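Side-chain contacts in DUF3822 family protein (Bacteroides thetaiotaomicron VPI-5482, PDB 3HRG), which is of unknown function but has an actin-like ATPase fold, which suggests kinship with proteins that bind and hydrolyse nucleotides: residues Thr44-Leu48 and Thr49-Lys53; Lys53-Phe56 and His57-Phe61; Tyr128-Leu131 and Asn132-Pro136; Glu208-Gln211 and Glu212-Glu215. One frame throughout, in Å; residues are numbered along the deposited sequence. Where two conformers were deposited one is given.

Contact 1 (Thr44-Leu48 and Thr49-Lys53); sequences TSLSL and TANLK
S47 is the N-cap of helix 48-58: its OG accepts from A50 N at 2.9 Å. Its chi1 of 69° places OG between the backbone N and the carbonyl carbon, and this turns the hydroxyl back over the first turn. The tight part lies on the inner side. N51 is buried there, touches F22 of strand 22-28, and gives two bonds to S47 O. N51 N reaches it at 3.0 Å with an N-H...O angle of 160°. N51 ND2 reaches it at 2.9 Å, less straight. N51 OD1 accepts from D43 N, so both ends of this amide hold the incoming loop against the helix. With an alanine here, S47 O would probably lose the side-chain one of its two bonds from this residue, and D43 N would lose this acceptor. L52 is buried too, against F130 and L131 of helix 125-134. T49 OG1 is bonded to T127 of the same helix. The outer side is looser. L46 is exposed; its CB is 4.2 Å from A50 CB but 3.6 Å from N51 ND2. S47 is exposed too, although its OG also touches A50 CB at 3.3 Å. The two donors of N51 approach S47 O from opposite faces of its carbonyl plane, with ND2 standing 52° out of that plane.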
loop_
_atom_site.group_PDB
_atom_site.type_symbol
_atom_site.label_atom_id
_atom_site.label_comp_id
_atom_site.label_asym_id
_atom_site.label_seq_id
_atom_site.Cartn_x
_atom_site.Cartn_y
_atom_site.Cartn_z
ATOM N N THR A 44 -15.195 -12.571 3.464
ATOM C CA THR A 44 -15.637 -11.762 2.321
ATOM C C THR A 44 -17.149 -11.541 2.282
ATOM O O THR A 44 -17.593 -10.716 1.513
ATOM C CB THR A 44 -15.205 -12.385 0.975
ATOM O OG1 THR A 44 -15.778 -13.692 0.874
ATOM C CG2 THR A 44 -13.689 -12.481 0.891
ATOM N N SER A 45 -17.924 -12.262 3.101
ATOM C CA SER A 45 -19.382 -12.075 3.183
ATOM C C SER A 45 -19.791 -10.958 4.162
ATOM O O SER A 45 -20.972 -10.611 4.238
ATOM C CB SER A 45 -20.082 -13.387 3.554
ATOM O OG SER A 45 -19.999 -14.315 2.481
ATOM N N LEU A 46 -18.821 -10.399 4.883
ATOM C CA LEU A 46 -19.037 -9.321 5.831
ATOM C C LEU A 46 -18.290 -8.084 5.372
ATOM O O LEU A 46 -17.299 -8.171 4.622
ATOM C CB LEU A 46 -18.518 -9.724 7.214
ATOM C CG LEU A 46 -19.190 -10.917 7.917
ATOM C CD1 LEU A 46 -18.475 -11.171 9.238
ATOM C CD2 LEU A 46 -20.681 -10.705 8.128
ATOM N N SER A 47 -18.716 -6.938 5.884
ATOM C CA SER A 47 -18.082 -5.654 5.585
ATOM C C SER A 47 -16.727 -5.550 6.259
ATOM O O SER A 47 -16.403 -6.349 7.154
ATOM C CB SER A 47 -18.920 -4.492 6.129
ATOM O OG SER A 47 -18.906 -4.456 7.561
ATOM N N LEU A 48 -15.980 -4.535 5.833
ATOM C CA LEU A 48 -14.669 -4.203 6.378
ATOM C C LEU A 48 -14.762 -3.961 7.866
ATOM O O LEU A 48 -14.012 -4.540 8.638
ATOM C CB LEU A 48 -14.137 -2.921 5.723
ATOM C CG LEU A 48 -12.809 -2.334 6.235
ATOM C CD1 LEU A 48 -11.708 -3.357 6.137
ATOM C CD2 LEU A 48 -12.428 -1.053 5.460
ATOM N N THR A 49 -15.723 -3.120 8.243
ATOM C CA THR A 49 -15.953 -2.703 9.634
ATOM C C THR A 49 -16.392 -3.873 10.519
ATOM O O THR A 49 -15.918 -3.990 11.667
ATOM C CB THR A 49 -16.988 -1.573 9.684
ATOM O OG1 THR A 49 -16.584 -0.549 8.769
ATOM C CG2 THR A 49 -17.103 -0.991 11.088
ATOM N N ALA A 50 -17.274 -4.741 9.988
ATOM C CA ALA A 50 -17.737 -5.915 10.739
ATOM C C ALA A 50 -16.576 -6.876 10.980
ATOM O O ALA A 50 -16.463 -7.447 12.067
ATOM C CB ALA A 50 -18.950 -6.627 10.043
ATOM N N ASN A 51 -15.712 -7.049 9.981
ATOM C CA ASN A 51 -14.514 -7.884 10.154
ATOM C C ASN A 51 -13.591 -7.283 11.199
ATOM O O ASN A 51 -13.032 -8.021 12.016
ATOM C CB ASN A 51 -13.780 -8.103 8.840
ATOM C CG ASN A 51 -14.370 -9.244 8.011
ATOM O OD1 ASN A 51 -14.182 -10.402 8.349
ATOM N ND2 ASN A 51 -14.998 -8.924 6.884
ATOM N N LEU A 52 -13.429 -5.957 11.154
ATOM C CA LEU A 52 -12.580 -5.247 12.104
ATOM C C LEU A 52 -13.105 -5.401 13.542
ATOM O O LEU A 52 -12.332 -5.693 14.456
ATOM C CB LEU A 52 -12.463 -3.769 11.687
ATOM C CG LEU A 52 -11.465 -2.830 12.359
ATOM C CD1 LEU A 52 -10.081 -3.338 12.153
ATOM C CD2 LEU A 52 -11.605 -1.431 11.767
ATOM N N LYS A 53 -14.410 -5.204 13.739
ATOM C CA LYS A 53 -14.978 -5.343 15.064
ATOM C C LYS A 53 -14.771 -6.769 15.582
ATOM O O LYS A 53 -14.496 -6.950 16.760
ATOM C CB LYS A 53 -16.444 -4.936 15.097
ATOM C CG LYS A 53 -16.650 -3.424 14.923
ATOM C CD LYS A 53 -18.121 -3.052 14.867
ATOM C CE LYS A 53 -18.306 -1.543 14.759
ATOM N NZ LYS A 53 -19.744 -1.134 14.785
#

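Contact 2 (Lys53-Phe56 and His57-Phe61); sequences KNVF and HESDF
S59 turns OG back toward V55 through a chi1 of -56°, which sets OG opposite its own carbonyl carbon and beside its backbone N. E58 has a similar first torsion, -65°, and then runs extended, which brings CG and CD alongside N54 O. S59 OG donates to V55 O at 2.9 Å. The donor is tilted 24° from the carbonyl plane. S59 N also reaches V55 O, but that bond is weak. V55 O is thus gripped twice by one residue, just where the backbone leaves helical geometry. With an alanine at S59, V55 O would probably lose its hydroxyl donor and keep from this residue only the weak backbone bond. E58 CG sits 3.2 Å from N54 O, and H57 CB is 3.4 Å from K53 O. A water donates to both F56 O and S59 O, each at 2.6 Å, and bridges the last turn to the exit. H57 and E58 are exposed. F56 is buried on the other side and meets F130 of helix 125-134 edge-to-face. This is the C-terminal end of helix 48-58, a helix end closed by a serine hydroxyl and a water on its last carbonyls.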
loop_
_atom_site.group_PDB
_atom_site.type_symbol
_atom_site.label_atom_id
_atom_site.label_comp_id
_atom_site.label_asym_id
_atom_site.label_seq_id
_atom_site.Cartn_x
_atom_site.Cartn_y
_atom_site.Cartn_z
ATOM N N LYS A 53 -14.410 -5.204 13.739
ATOM C CA LYS A 53 -14.978 -5.343 15.064
ATOM C C LYS A 53 -14.771 -6.769 15.582
ATOM O O LYS A 53 -14.496 -6.950 16.760
ATOM C CB LYS A 53 -16.444 -4.936 15.097
ATOM C CG LYS A 53 -16.650 -3.424 14.923
ATOM C CD LYS A 53 -18.121 -3.052 14.867
ATOM C CE LYS A 53 -18.306 -1.543 14.759
ATOM N NZ LYS A 53 -19.744 -1.134 14.785
ATOM N N ASN A 54 -14.923 -7.763 14.708
ATOM C CA ASN A 54 -14.684 -9.157 15.100
ATOM C C ASN A 54 -13.233 -9.401 15.550
ATOM O O ASN A 54 -13.021 -9.992 16.588
ATOM C CB ASN A 54 -15.000 -10.140 13.953
ATOM C CG ASN A 54 -16.467 -10.398 13.777
ATOM O OD1 ASN A 54 -17.253 -10.161 14.693
ATOM N ND2 ASN A 54 -16.857 -10.933 12.605
ATOM N N VAL A 55 -12.258 -8.921 14.788
ATOM C CA VAL A 55 -10.845 -9.176 15.147
ATOM C C VAL A 55 -10.451 -8.420 16.435
ATOM O O VAL A 55 -9.680 -8.944 17.231
ATOM C CB VAL A 55 -9.838 -8.883 14.004
ATOM C CG1 VAL A 55 -9.573 -7.394 13.846
ATOM C CG2 VAL A 55 -8.502 -9.592 14.286
ATOM N N PHE A 56 -10.995 -7.224 16.657
ATOM C CA PHE A 56 -10.708 -6.496 17.897
ATOM C C PHE A 56 -11.332 -7.236 19.071
ATOM O O PHE A 56 -10.726 -7.316 20.132
ATOM C CB PHE A 56 -11.167 -5.032 17.832
ATOM C CG PHE A 56 -10.129 -4.120 17.292
ATOM C CD1 PHE A 56 -9.808 -4.122 15.934
ATOM C CD2 PHE A 56 -9.425 -3.272 18.147
ATOM C CE1 PHE A 56 -8.808 -3.296 15.434
ATOM C CE2 PHE A 56 -8.456 -2.439 17.650
ATOM C CZ PHE A 56 -8.130 -2.462 16.297
ATOM N N HIS A 57 -12.524 -7.801 18.877
ATOM C CA HIS A 57 -13.151 -8.560 19.947
ATOM C C HIS A 57 -12.364 -9.836 20.300
ATOM O O HIS A 57 -12.206 -10.152 21.464
ATOM C CB HIS A 57 -14.589 -8.930 19.582
ATOM C CG HIS A 57 -15.263 -9.763 20.619
ATOM N ND1 HIS A 57 -15.463 -9.306 21.902
ATOM C CD2 HIS A 57 -15.783 -11.013 20.573
ATOM C CE1 HIS A 57 -16.076 -10.237 22.602
ATOM N NE2 HIS A 57 -16.288 -11.281 21.820
ATOM N N GLU A 58 -11.882 -10.543 19.293
ATOM C CA GLU A 58 -11.168 -11.804 19.456
ATOM C C GLU A 58 -9.698 -11.705 19.837
ATOM O O GLU A 58 -9.158 -12.681 20.341
ATOM C CB GLU A 58 -11.180 -12.570 18.122
ATOM C CG GLU A 58 -12.544 -13.041 17.606
ATOM C CD GLU A 58 -12.520 -13.398 16.091
ATOM O OE1 GLU A 58 -11.452 -13.251 15.413
ATOM O OE2 GLU A 58 -13.592 -13.771 15.550
ATOM N N SER A 59 -9.058 -10.564 19.595
ATOM C CA SER A 59 -7.628 -10.422 19.812
ATOM C C SER A 59 -7.206 -9.600 21.004
ATOM O O SER A 59 -7.288 -8.364 20.946
ATOM C CB SER A 59 -6.973 -9.761 18.600
ATOM O OG SER A 59 -7.247 -10.479 17.423
ATOM N N ASP A 60 -6.640 -10.298 21.984
ATOM C CA ASP A 60 -6.098 -9.720 23.215
ATOM C C ASP A 60 -4.980 -8.698 22.969
ATOM O O ASP A 60 -4.934 -7.683 23.647
ATOM C CB ASP A 60 -5.562 -10.831 24.137
ATOM C CG ASP A 60 -6.664 -11.699 24.725
ATOM O OD1 ASP A 60 -7.702 -11.151 25.166
ATOM O OD2 ASP A 60 -6.455 -12.929 24.819
ATOM N N PHE A 61 -4.116 -8.896 21.983
ATOM C CA PHE A 61 -3.022 -7.915 21.766
ATOM C C PHE A 61 -3.485 -6.512 21.298
ATOM O O PHE A 61 -2.792 -5.521 21.521
ATOM C CB PHE A 61 -1.963 -8.459 20.808
ATOM C CG PHE A 61 -2.364 -8.447 19.380
ATOM C CD1 PHE A 61 -3.059 -9.506 18.829
ATOM C CD2 PHE A 61 -1.990 -7.404 18.550
ATOM C CE1 PHE A 61 -3.402 -9.511 17.503
ATOM C CE2 PHE A 61 -2.348 -7.407 17.240
ATOM C CZ PHE A 61 -3.052 -8.452 16.711
HETATM O O HOH W 1 -9.139 -7.005 22.231
#

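Contact 3 (Tyr128-Leu131 and Asn132-Pro136); sequences YTFL and NEQYP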
loop_
_atom_site.group_PDB
_atom_site.type_symbol
_atom_site.label_atom_id
_atom_site.label_comp_id
_atom_site.label_asym_id
_atom_site.label_seq_id
_atom_site.Cartn_x
_atom_site.Cartn_y
_atom_site.Cartn_z
ATOM N N TYR A 128 -13.182 4.205 9.975
ATOM C CA TYR A 128 -12.478 5.323 10.617
ATOM C C TYR A 128 -13.013 5.626 12.028
ATOM O O TYR A 128 -12.244 5.783 12.967
ATOM C CB TYR A 128 -12.532 6.606 9.748
ATOM C CG TYR A 128 -11.999 7.782 10.529
ATOM C CD1 TYR A 128 -10.629 7.949 10.687
ATOM C CD2 TYR A 128 -12.848 8.658 11.183
ATOM C CE1 TYR A 128 -10.110 9.000 11.450
ATOM C CE2 TYR A 128 -12.338 9.694 11.960
ATOM C CZ TYR A 128 -10.957 9.850 12.071
ATOM O OH TYR A 128 -10.422 10.872 12.823
ATOM N N THR A 129 -14.326 5.715 12.176
ATOM C CA THR A 129 -14.964 5.989 13.472
ATOM C C THR A 129 -14.574 4.940 14.489
ATOM O O THR A 129 -14.215 5.255 15.609
ATOM C CB THR A 129 -16.489 6.013 13.308
ATOM O OG1 THR A 129 -16.820 7.003 12.312
ATOM C CG2 THR A 129 -17.217 6.324 14.632
ATOM N N PHE A 130 -14.608 3.681 14.073
ATOM C CA PHE A 130 -14.251 2.614 14.977
ATOM C C PHE A 130 -12.783 2.716 15.387
ATOM O O PHE A 130 -12.482 2.633 16.564
ATOM C CB PHE A 130 -14.536 1.244 14.375
ATOM C CG PHE A 130 -14.122 0.117 15.263
ATOM C CD1 PHE A 130 -14.894 -0.235 16.348
ATOM C CD2 PHE A 130 -12.931 -0.549 15.040
ATOM C CE1 PHE A 130 -14.507 -1.256 17.193
ATOM C CE2 PHE A 130 -12.531 -1.581 15.876
ATOM C CZ PHE A 130 -13.314 -1.937 16.952
ATOM N N LEU A 131 -11.885 2.900 14.421
ATOM C CA LEU A 131 -10.454 3.001 14.734
ATOM C C LEU A 131 -10.075 4.245 15.552
ATOM O O LEU A 131 -9.211 4.158 16.426
ATOM C CB LEU A 131 -9.614 2.888 13.475
ATOM C CG LEU A 131 -9.639 1.492 12.843
ATOM C CD1 LEU A 131 -9.093 1.516 11.380
ATOM C CD2 LEU A 131 -8.884 0.462 13.713
ATOM N N ASN A 132 -10.740 5.363 15.302
ATOM C CA ASN A 132 -10.494 6.591 16.056
ATOM C C ASN A 132 -10.931 6.424 17.521
ATOM O O ASN A 132 -10.337 7.014 18.418
ATOM C CB ASN A 132 -11.199 7.761 15.378
ATOM C CG ASN A 132 -10.950 9.066 16.074
ATOM O OD1 ASN A 132 -9.833 9.613 16.029
ATOM N ND2 ASN A 132 -11.992 9.613 16.667
ATOM N N GLU A 133 -11.952 5.600 17.766
ATOM C CA GLU A 133 -12.401 5.314 19.133
ATOM C C GLU A 133 -11.351 4.480 19.852
ATOM O O GLU A 133 -11.072 4.741 21.013
ATOM C CB GLU A 133 -13.764 4.584 19.155
ATOM C CG GLU A 133 -14.945 5.478 18.760
ATOM C CD GLU A 133 -16.245 4.739 18.360
ATOM O OE1 GLU A 133 -16.209 3.511 18.054
ATOM O OE2 GLU A 133 -17.311 5.419 18.315
ATOM N N GLN A 134 -10.772 3.484 19.172
ATOM C CA GLN A 134 -9.760 2.617 19.796
ATOM C C GLN A 134 -8.428 3.355 19.946
ATOM O O GLN A 134 -7.781 3.233 20.964
ATOM C CB GLN A 134 -9.513 1.318 19.010
ATOM C CG GLN A 134 -10.745 0.582 18.510
ATOM C CD GLN A 134 -11.848 0.460 19.542
ATOM O OE1 GLN A 134 -11.629 -0.001 20.662
ATOM N NE2 GLN A 134 -13.057 0.840 19.148
ATOM N N TYR A 135 -8.048 4.121 18.921
ATOM C CA TYR A 135 -6.800 4.868 18.894
ATOM C C TYR A 135 -6.955 6.316 18.489
ATOM O O TYR A 135 -6.737 6.670 17.298
ATOM C CB TYR A 135 -5.862 4.221 17.892
ATOM C CG TYR A 135 -5.771 2.730 17.980
ATOM C CD1 TYR A 135 -5.249 2.103 19.092
ATOM C CD2 TYR A 135 -6.159 1.941 16.902
ATOM C CE1 TYR A 135 -5.132 0.714 19.147
ATOM C CE2 TYR A 135 -6.055 0.552 16.949
ATOM C CZ TYR A 135 -5.513 -0.046 18.052
ATOM O OH TYR A 135 -5.396 -1.415 18.066
ATOM N N PRO A 136 -7.236 7.189 19.465
ATOM C CA PRO A 136 -7.424 8.600 19.133
ATOM C C PRO A 136 -6.250 9.297 18.447
ATOM O O PRO A 136 -6.514 10.279 17.736
ATOM C CB PRO A 136 -7.720 9.255 20.495
ATOM C CG PRO A 136 -8.196 8.167 21.367
ATOM C CD PRO A 136 -7.507 6.920 20.896
HETATM O O HOH W 2 -14.632 7.908 16.367
#
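N132 packs on Y128, one turn earlier in helix 125-134, as an i to i+4 pair. N132 CB sits over one face of the Y128 ring, 4.2 Å from its centroid, a CH-pi contact. The same CB is 3.3 Å from Y128 O. Farther out, N132 CG lies 3.8 Å and OD1 3.5 Å from Y128 OH. The amide and ring planes are only 16° apart. Both side chains hold CG anti to the backbone N (chi1 171° in Y128), which makes them point the same way. At the tip, ND2 donates to a water, and that water donates to T129 O. F130 and Q134 form a second pair, in the conformer given for Q134. The Q134 chain bends at chi2 and brings CG, a CH-pi contact, and NE2 over the F130 ring. L131 is buried on the sheet side, against L17 and I71. Y135, the first residue past the helix, packs on L13, I15 and V69 of the sheet, while its OH bonds to L62 O in a loop. Its CE2 is 4.3 Å from L131 CD2. F130 O takes two bonds from Q134, one from N and one from NE2, each 3.2 Å long.

Contact 4 (Glu208-Gln211 and Glu212-Glu215); sequences EFNQ and ERDE
N210 and D214 face each other across a tight turn, their CA atoms 5.3 Å apart, and D214 N donates to N210 O. The turn follows helix 193-206, which ends in a Schellman motif with positive phi at E208, and it leads into strand 215-220. N210 opens an Asx turn. Its chi1 of -174° lays CG beside its own carbonyl carbon, and OD1 accepts from E212 N and R213 N, each at 2.9 Å. The two N-H groups come from opposite faces of the amide plane. D214 closes the loop from the other end. D214 OD2 takes N210 N at 2.7 Å in a nearly straight bond (174°), on its anti side. In the conformer given, R213 grips the same carboxylate side-on, a salt bridge. R213 NH2 meets D214 OD2 at 2.9 Å through the syn lone pair. N210 CB lies over one face of the guanidinium, 3.9 Å from R213 CZ. D214 OD1 also accepts from K161 N, so the buried carboxylate is shared by several donors. F209 is buried beside it and meets W204 edge-to-face; its CD2 is 3.8 Å from D214 CB. R213 NE reaches D214 OD1 at 2.6 Å, in the guanidinium plane but from above the carboxylate plane.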
loop_
_atom_site.group_PDB
_atom_site.type_symbol
_atom_site.label_atom_id
_atom_site.label_comp_id
_atom_site.label_asym_id
_atom_site.label_seq_id
_atom_site.Cartn_x
_atom_site.Cartn_y
_atom_site.Cartn_z
ATOM N N GLU A 208 6.137 5.707 -22.180
ATOM C CA GLU A 208 7.137 5.466 -23.211
ATOM C C GLU A 208 8.358 4.746 -22.634
ATOM O O GLU A 208 9.491 5.120 -22.936
ATOM C CB GLU A 208 7.510 6.775 -23.933
ATOM C CG GLU A 208 6.266 7.549 -24.443
ATOM C CD GLU A 208 6.585 8.828 -25.190
ATOM O OE1 GLU A 208 7.601 8.922 -25.908
ATOM O OE2 GLU A 208 5.775 9.757 -25.071
ATOM N N PHE A 209 8.110 3.742 -21.793
ATOM C CA PHE A 209 9.187 2.934 -21.252
ATOM C C PHE A 209 9.852 2.154 -22.395
ATOM O O PHE A 209 9.199 1.793 -23.386
ATOM C CB PHE A 209 8.697 1.996 -20.152
ATOM C CG PHE A 209 8.751 2.565 -18.752
ATOM C CD1 PHE A 209 8.461 3.889 -18.484
ATOM C CD2 PHE A 209 8.956 1.697 -17.682
ATOM C CE1 PHE A 209 8.492 4.375 -17.154
ATOM C CE2 PHE A 209 8.991 2.152 -16.369
ATOM C CZ PHE A 209 8.721 3.487 -16.092
ATOM N N ASN A 210 11.153 1.946 -22.262
ATOM C CA ASN A 210 11.965 1.249 -23.255
ATOM C C ASN A 210 11.873 -0.252 -22.984
ATOM O O ASN A 210 12.247 -0.728 -21.902
ATOM C CB ASN A 210 13.397 1.761 -23.163
ATOM C CG ASN A 210 14.272 1.211 -24.231
ATOM O OD1 ASN A 210 14.552 0.022 -24.263
ATOM N ND2 ASN A 210 14.749 2.083 -25.109
ATOM N N GLN A 211 11.371 -0.996 -23.959
ATOM C CA GLN A 211 11.189 -2.447 -23.804
ATOM C C GLN A 211 12.474 -3.244 -23.491
ATOM O O GLN A 211 12.380 -4.266 -22.836
ATOM C CB GLN A 211 10.486 -3.051 -25.016
ATOM C CG GLN A 211 9.056 -2.568 -25.203
ATOM C CD GLN A 211 8.422 -3.224 -26.405
ATOM O OE1 GLN A 211 8.215 -2.585 -27.447
ATOM N NE2 GLN A 211 8.199 -4.520 -26.307
ATOM N N GLU A 212 13.633 -2.745 -23.918
ATOM C CA GLU A 212 14.951 -3.359 -23.648
ATOM C C GLU A 212 15.662 -2.928 -22.359
ATOM O O GLU A 212 16.214 -3.769 -21.667
ATOM C CB GLU A 212 15.920 -3.067 -24.845
ATOM C CG GLU A 212 17.477 -3.267 -24.589
ATOM C CD GLU A 212 17.903 -4.714 -24.242
ATOM O OE1 GLU A 212 17.433 -5.695 -24.867
ATOM O OE2 GLU A 212 18.739 -4.875 -23.336
ATOM N N ARG A 213 15.684 -1.621 -22.097
ATOM C CA ARG A 213 16.394 -1.008 -20.959
ATOM C C ARG A 213 15.622 -0.978 -19.640
ATOM O O ARG A 213 16.158 -1.331 -18.585
ATOM C CB ARG A 213 16.732 0.455 -21.310
ATOM C CG ARG A 213 17.452 1.329 -20.228
ATOM C CD ARG A 213 17.380 2.817 -20.641
ATOM N NE ARG A 213 16.013 3.369 -20.452
ATOM C CZ ARG A 213 15.487 4.411 -21.113
ATOM N NH1 ARG A 213 16.164 5.027 -22.080
ATOM N NH2 ARG A 213 14.240 4.819 -20.852
ATOM N N ASP A 214 14.359 -0.553 -19.699
ATOM C CA ASP A 214 13.560 -0.354 -18.462
ATOM C C ASP A 214 13.094 -1.642 -17.789
ATOM O O ASP A 214 13.010 -2.672 -18.419
ATOM C CB ASP A 214 12.492 0.707 -18.728
ATOM C CG ASP A 214 13.105 2.013 -19.209
ATOM O OD1 ASP A 214 14.216 2.359 -18.793
ATOM O OD2 ASP A 214 12.481 2.729 -19.998
ATOM N N GLU A 215 12.749 -1.542 -16.505
ATOM C CA GLU A 215 12.454 -2.740 -15.728
ATOM C C GLU A 215 11.112 -2.778 -15.061
ATOM O O GLU A 215 10.616 -1.761 -14.597
ATOM C CB GLU A 215 13.540 -2.924 -14.632
ATOM C CG GLU A 215 14.960 -3.082 -15.189
ATOM C CD GLU A 215 16.058 -3.266 -14.128
ATOM O OE1 GLU A 215 15.793 -3.266 -12.897
ATOM O OE2 GLU A 215 17.215 -3.408 -14.553
HETATM O O HOH W 3 12.723 -4.552 -20.264
#

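From the N terminus, contact 1 comes first. It closes the loop from strand 33-40 onto the start of helix 48-58. Contact 2 takes over at K53, which both share, and ends the same helix. Contact 3 lies on helix 125-134, later in the chain but beside that helix. L52 and K53 pack on F130, and F56 packs on F130, Q134 and Y135, so helices 48-58 and 125-134 are tied together. Contact 4 turns from helix 193-206 into strand 215-220. It lies on the opposite side of the chain's centre, with nearest atoms at least about 31 Å from the others. Contacts 1 and 2 join end to end; contacts 3 and 4 follow in series; none nests or crosses.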